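Local coordinates for protein O-methyltransferase (Saccharopolyspora spinosa, PDB 4CE0) that probably transfers a methyl group from S-adenosylmethionine to the 4'-hydroxyl of the rhamnose of a spinosyn precursor, with magnesium bound at its active site, at residues L12-L16 / T17-Y21; G140-L143 / E144-R147. All blocks are in the same frame, centred on the assembly; numbering follows the deposited sequence.

Interaction 1. Residues L12-L16 / T17-Y21; sequences LKKVL and TNTIY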
loop_
_atom_site.group_PDB
_atom_site.type_symbol
_atom_site.label_atom_id
_atom_site.label_comp_id
_atom_site.label_asym_id
_atom_site.label_seq_id
_atom_site.Cartn_x
_atom_site.Cartn_y
_atom_site.Cartn_z
ATOM N N LEU A 12 2.309 4.006 0.848
ATOM C CA LEU A 12 1.739 4.522 -0.402
ATOM C C LEU A 12 2.803 4.764 -1.481
ATOM O O LEU A 12 2.603 4.380 -2.641
ATOM C CB LEU A 12 0.928 5.787 -0.154
ATOM C CG LEU A 12 0.063 6.302 -1.311
ATOM C CD1 LEU A 12 -0.842 5.212 -1.894
ATOM C CD2 LEU A 12 -0.776 7.456 -0.865
ATOM N N LYS A 13 3.932 5.356 -1.095
ATOM C CA LYS A 13 5.042 5.608 -2.038
ATOM C C LYS A 13 5.552 4.313 -2.643
ATOM O O LYS A 13 5.814 4.249 -3.840
ATOM C CB LYS A 13 6.173 6.399 -1.353
ATOM C CG LYS A 13 5.727 7.842 -1.032
ATOM C CD LYS A 13 6.801 8.676 -0.398
ATOM C CE LYS A 13 7.122 8.196 0.986
ATOM N NZ LYS A 13 7.853 9.253 1.735
ATOM N N LYS A 14 5.698 3.282 -1.814
ATOM C CA LYS A 14 6.109 1.974 -2.293
ATOM C C LYS A 14 5.073 1.419 -3.258
ATOM O O LYS A 14 5.405 0.846 -4.296
ATOM C CB LYS A 14 6.255 1.003 -1.117
ATOM C CG LYS A 14 7.473 1.218 -0.217
ATOM C CD LYS A 14 7.323 0.263 0.992
ATOM C CE LYS A 14 8.523 0.244 1.941
ATOM N NZ LYS A 14 8.606 1.485 2.761
ATOM N N VAL A 15 3.800 1.573 -2.901
ATOM C CA VAL A 15 2.732 1.065 -3.758
ATOM C C VAL A 15 2.632 1.802 -5.111
ATOM O O VAL A 15 2.541 1.170 -6.149
ATOM C CB VAL A 15 1.379 1.124 -3.034
ATOM C CG1 VAL A 15 0.299 0.497 -3.895
ATOM C CG2 VAL A 15 1.511 0.421 -1.668
ATOM N N LEU A 16 2.631 3.128 -5.092
ATOM C CA LEU A 16 2.459 3.906 -6.316
ATOM C C LEU A 16 3.592 3.686 -7.332
ATOM O O LEU A 16 3.381 3.779 -8.532
ATOM C CB LEU A 16 2.393 5.395 -5.967
ATOM C CG LEU A 16 1.140 5.840 -5.253
ATOM C CD1 LEU A 16 1.339 7.236 -4.598
ATOM C CD2 LEU A 16 0.005 5.857 -6.224
ATOM N N THR A 17 4.799 3.431 -6.836
ATOM C CA THR A 17 5.941 3.077 -7.679
ATOM C C THR A 17 6.028 1.566 -7.969
ATOM O O THR A 17 6.935 1.114 -8.661
ATOM C CB THR A 17 7.237 3.442 -6.981
ATOM O OG1 THR A 17 7.187 2.898 -5.668
ATOM C CG2 THR A 17 7.422 4.979 -6.893
ATOM N N ASN A 18 5.095 0.807 -7.409
ATOM C CA ASN A 18 5.071 -0.651 -7.500
ATOM C C ASN A 18 6.358 -1.350 -7.086
ATOM O O ASN A 18 6.819 -2.263 -7.765
ATOM C CB ASN A 18 4.685 -1.080 -8.898
ATOM C CG ASN A 18 4.246 -2.556 -8.965
ATOM O OD1 ASN A 18 3.727 -3.123 -7.999
ATOM N ND2 ASN A 18 4.467 -3.171 -10.113
ATOM N N THR A 19 6.937 -0.930 -5.970
ATOM C CA THR A 19 8.105 -1.620 -5.425
ATOM C C THR A 19 7.665 -2.857 -4.668
ATOM O O THR A 19 8.494 -3.703 -4.356
ATOM C CB THR A 19 8.948 -0.753 -4.457
ATOM O OG1 THR A 19 8.222 -0.536 -3.239
ATOM C CG2 THR A 19 9.294 0.572 -5.081
ATOM N N ILE A 20 6.370 -2.967 -4.373
ATOM C CA ILE A 20 5.842 -4.150 -3.690
ATOM C C ILE A 20 5.827 -5.370 -4.614
ATOM O O ILE A 20 6.231 -6.451 -4.195
ATOM C CB ILE A 20 4.406 -3.957 -3.156
ATOM C CG1 ILE A 20 4.278 -2.710 -2.292
ATOM C CG2 ILE A 20 3.981 -5.140 -2.336
ATOM C CD1 ILE A 20 5.154 -2.693 -1.053
ATOM N N TYR A 21 5.328 -5.222 -5.844
ATOM C CA TYR A 21 5.130 -6.393 -6.717
ATOM C C TYR A 21 5.997 -6.401 -7.983
ATOM O O TYR A 21 7.047 -5.759 -8.042
ATOM C CB TYR A 21 3.657 -6.534 -7.097
ATOM C CG TYR A 21 2.764 -6.969 -5.935
ATOM C CD1 TYR A 21 2.935 -8.208 -5.329
ATOM C CD2 TYR A 21 1.760 -6.141 -5.453
ATOM C CE1 TYR A 21 2.131 -8.613 -4.273
ATOM C CE2 TYR A 21 0.961 -6.531 -4.411
ATOM C CZ TYR A 21 1.155 -7.775 -3.815
ATOM O OH TYR A 21 0.359 -8.179 -2.766
#
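K13 O and K14 O, in the last turn of helix 6-16, meet T17 and T19, and the polar part of the contact gathers around these two oxygens. The hydroxyl of T17, held between its backbone N and carbonyl carbon (chi1 50°), folds back over the helix end. Its OG1 lies 2.7 Å from K13 O and 3.0 Å from K14 O, so a single proton has two acceptors to choose from. T17 N adds a bond to K13 O, tilted from the carbonyl plane. K14 O also takes T19 N, the two atoms 2.9 Å apart, with the weak help of T19 OG1. Threonine suits both places, because a short hydroxyl can return to the carbonyls of the last turn as an additional partner, though that of T19 does so weakly. Together with N18 N to V15 O, 2.9 Å, the T19-to-K14 bond makes a Schellman motif. N18, its phi positive at 53°, is the residue that reverses the chain, and asparagine tolerates this conformation better than most residues with a CB. The V15 bond is bent, its donor standing above the carbonyl plane. Away from these oxygens the fit is slacker and apolar: I20 CD1 reaches K14 CB at 3.9 Å, where the two side chains cross at about a right angle, and I20 CG1 lies 4.2 Å from V15 CG2. V15 and I20 are nevertheless buried, since the second subunit packs on both and Y21 OH of that subunit bonds to V15 O. K13 and K14 are partly exposed, as are T17 to T19; the long lysine chains carry their amines away from the turn, K13 to D61 and Q64, K14 to D10.

Interaction 2. Residues G140-L143 / E144-R147; sequences GVSL and ETVR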
loop_
_atom_site.group_PDB
_atom_site.type_symbol
_atom_site.label_atom_id
_atom_site.label_comp_id
_atom_site.label_asym_id
_atom_site.label_seq_id
_atom_site.Cartn_x
_atom_site.Cartn_y
_atom_site.Cartn_z
ATOM N N GLY A 140 -0.608 7.827 -23.125
ATOM C CA GLY A 140 -2.013 8.161 -23.215
ATOM C C GLY A 140 -2.858 7.306 -22.294
ATOM O O GLY A 140 -3.071 6.111 -22.550
ATOM N N VAL A 141 -3.345 7.927 -21.222
ATOM C CA VAL A 141 -4.178 7.246 -20.241
ATOM C C VAL A 141 -5.470 8.035 -20.077
ATOM O O VAL A 141 -5.454 9.214 -19.665
ATOM C CB VAL A 141 -3.446 7.134 -18.895
ATOM C CG1 VAL A 141 -4.298 6.359 -17.857
ATOM C CG2 VAL A 141 -2.075 6.492 -19.087
ATOM N N SER A 142 -6.576 7.392 -20.438
ATOM C CA SER A 142 -7.911 7.988 -20.402
ATOM C C SER A 142 -8.340 8.480 -19.011
ATOM O O SER A 142 -7.887 7.964 -17.981
ATOM C CB SER A 142 -8.949 6.954 -20.876
ATOM O OG SER A 142 -9.051 5.874 -19.950
ATOM N N LEU A 143 -9.242 9.455 -18.999
ATOM C CA LEU A 143 -9.791 10.003 -17.762
ATOM C C LEU A 143 -10.448 8.874 -16.970
ATOM O O LEU A 143 -10.337 8.779 -15.744
ATOM C CB LEU A 143 -10.806 11.117 -18.085
ATOM C CG LEU A 143 -11.538 11.864 -16.949
ATOM C CD1 LEU A 143 -10.543 12.434 -15.944
ATOM C CD2 LEU A 143 -12.386 12.991 -17.545
ATOM N N GLU A 144 -11.117 7.991 -17.692
ATOM C CA GLU A 144 -11.799 6.899 -17.047
ATOM C C GLU A 144 -10.784 6.083 -16.272
ATOM O O GLU A 144 -11.030 5.710 -15.131
ATOM C CB GLU A 144 -12.521 6.042 -18.085
ATOM C CG GLU A 144 -13.178 4.833 -17.499
ATOM C CD GLU A 144 -14.219 4.240 -18.442
ATOM O OE1 GLU A 144 -15.209 4.947 -18.794
ATOM O OE2 GLU A 144 -14.030 3.065 -18.842
ATOM N N THR A 145 -9.651 5.795 -16.900
ATOM C CA THR A 145 -8.613 4.962 -16.286
ATOM C C THR A 145 -8.010 5.639 -15.050
ATOM O O THR A 145 -7.884 5.018 -13.985
ATOM C CB THR A 145 -7.503 4.641 -17.297
ATOM O OG1 THR A 145 -8.050 3.887 -18.394
ATOM C CG2 THR A 145 -6.366 3.847 -16.607
ATOM N N VAL A 146 -7.667 6.919 -15.178
ATOM C CA VAL A 146 -7.168 7.677 -14.032
ATOM C C VAL A 146 -8.190 7.730 -12.881
ATOM O O VAL A 146 -7.814 7.618 -11.721
ATOM C CB VAL A 146 -6.759 9.139 -14.414
ATOM C CG1 VAL A 146 -6.213 9.879 -13.190
ATOM C CG2 VAL A 146 -5.724 9.161 -15.555
ATOM N N ARG A 147 -9.463 7.959 -13.197
ATOM C CA ARG A 147 -10.524 8.003 -12.188
ATOM C C ARG A 147 -10.544 6.649 -11.420
ATOM O O ARG A 147 -10.607 6.617 -10.175
ATOM C CB ARG A 147 -11.916 8.287 -12.842
ATOM C CG ARG A 147 -12.380 9.785 -12.855
ATOM C CD ARG A 147 -13.862 10.022 -13.387
ATOM N NE ARG A 147 -14.887 9.471 -12.475
ATOM C CZ ARG A 147 -15.370 10.132 -11.423
ATOM N NH1 ARG A 147 -14.958 11.382 -11.141
ATOM N NH2 ARG A 147 -16.262 9.551 -10.633
#
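Two torsions bring the hydroxyls of S142 and T145 together: S142 OG sits between its own backbone N and carbonyl carbon (chi1 67°), while T145 OG1 lies beside its backbone N, opposite the carbonyl carbon (chi1 -62°). T145 OG1 donates to S142 OG over 2.7 Å, and T145 N reaches the same oxygen at 3.1 Å, so one serine hydroxyl receives two donors from one residue. Serine is well chosen as N-cap of helix 143-152, being short enough to accept an amide of the first turn. Ordinary helical bonds follow at once, V146 N to S142 O and R147 N to L143 O. Flanking the cap is a hydrophobic staple, in which V141, just before the N-cap, meets V146 in the helix, CG1 to CG2 at 3.9 Å. V141 CG1 presses harder on T145 CG2, at 3.5 Å, closer than methyls usually come. The branched valines fill this corner without long chains, V141 also touching W85 and V146 packing on F113 and F162. E144 stays on the exposed side, where its negative charge would be favourable near the helix start.

Interaction 1 ends a helix and interaction 2 begins one; their centres are 19 Å apart and their nearest atoms about 10 Å, without touching. The far end of the helix that interaction 2 starts is nearer to interaction 1: L12 and L16 rest on Y153, directly after helix 143-152, and I20 packs on Y153 of the second subunit. The cofactor site lies near both. Side chains of L16 and V141 come to about 8 Å and 6 Å of the bound S-adenosyl-L-homocysteine. W85, one of its binding residues, has its side chain about 4 Å from that of V141 and about 9 Å from that of N18. The magnesium ion is more remote, about 12 Å from the side chain of T17 and about 13 Å from that of V141.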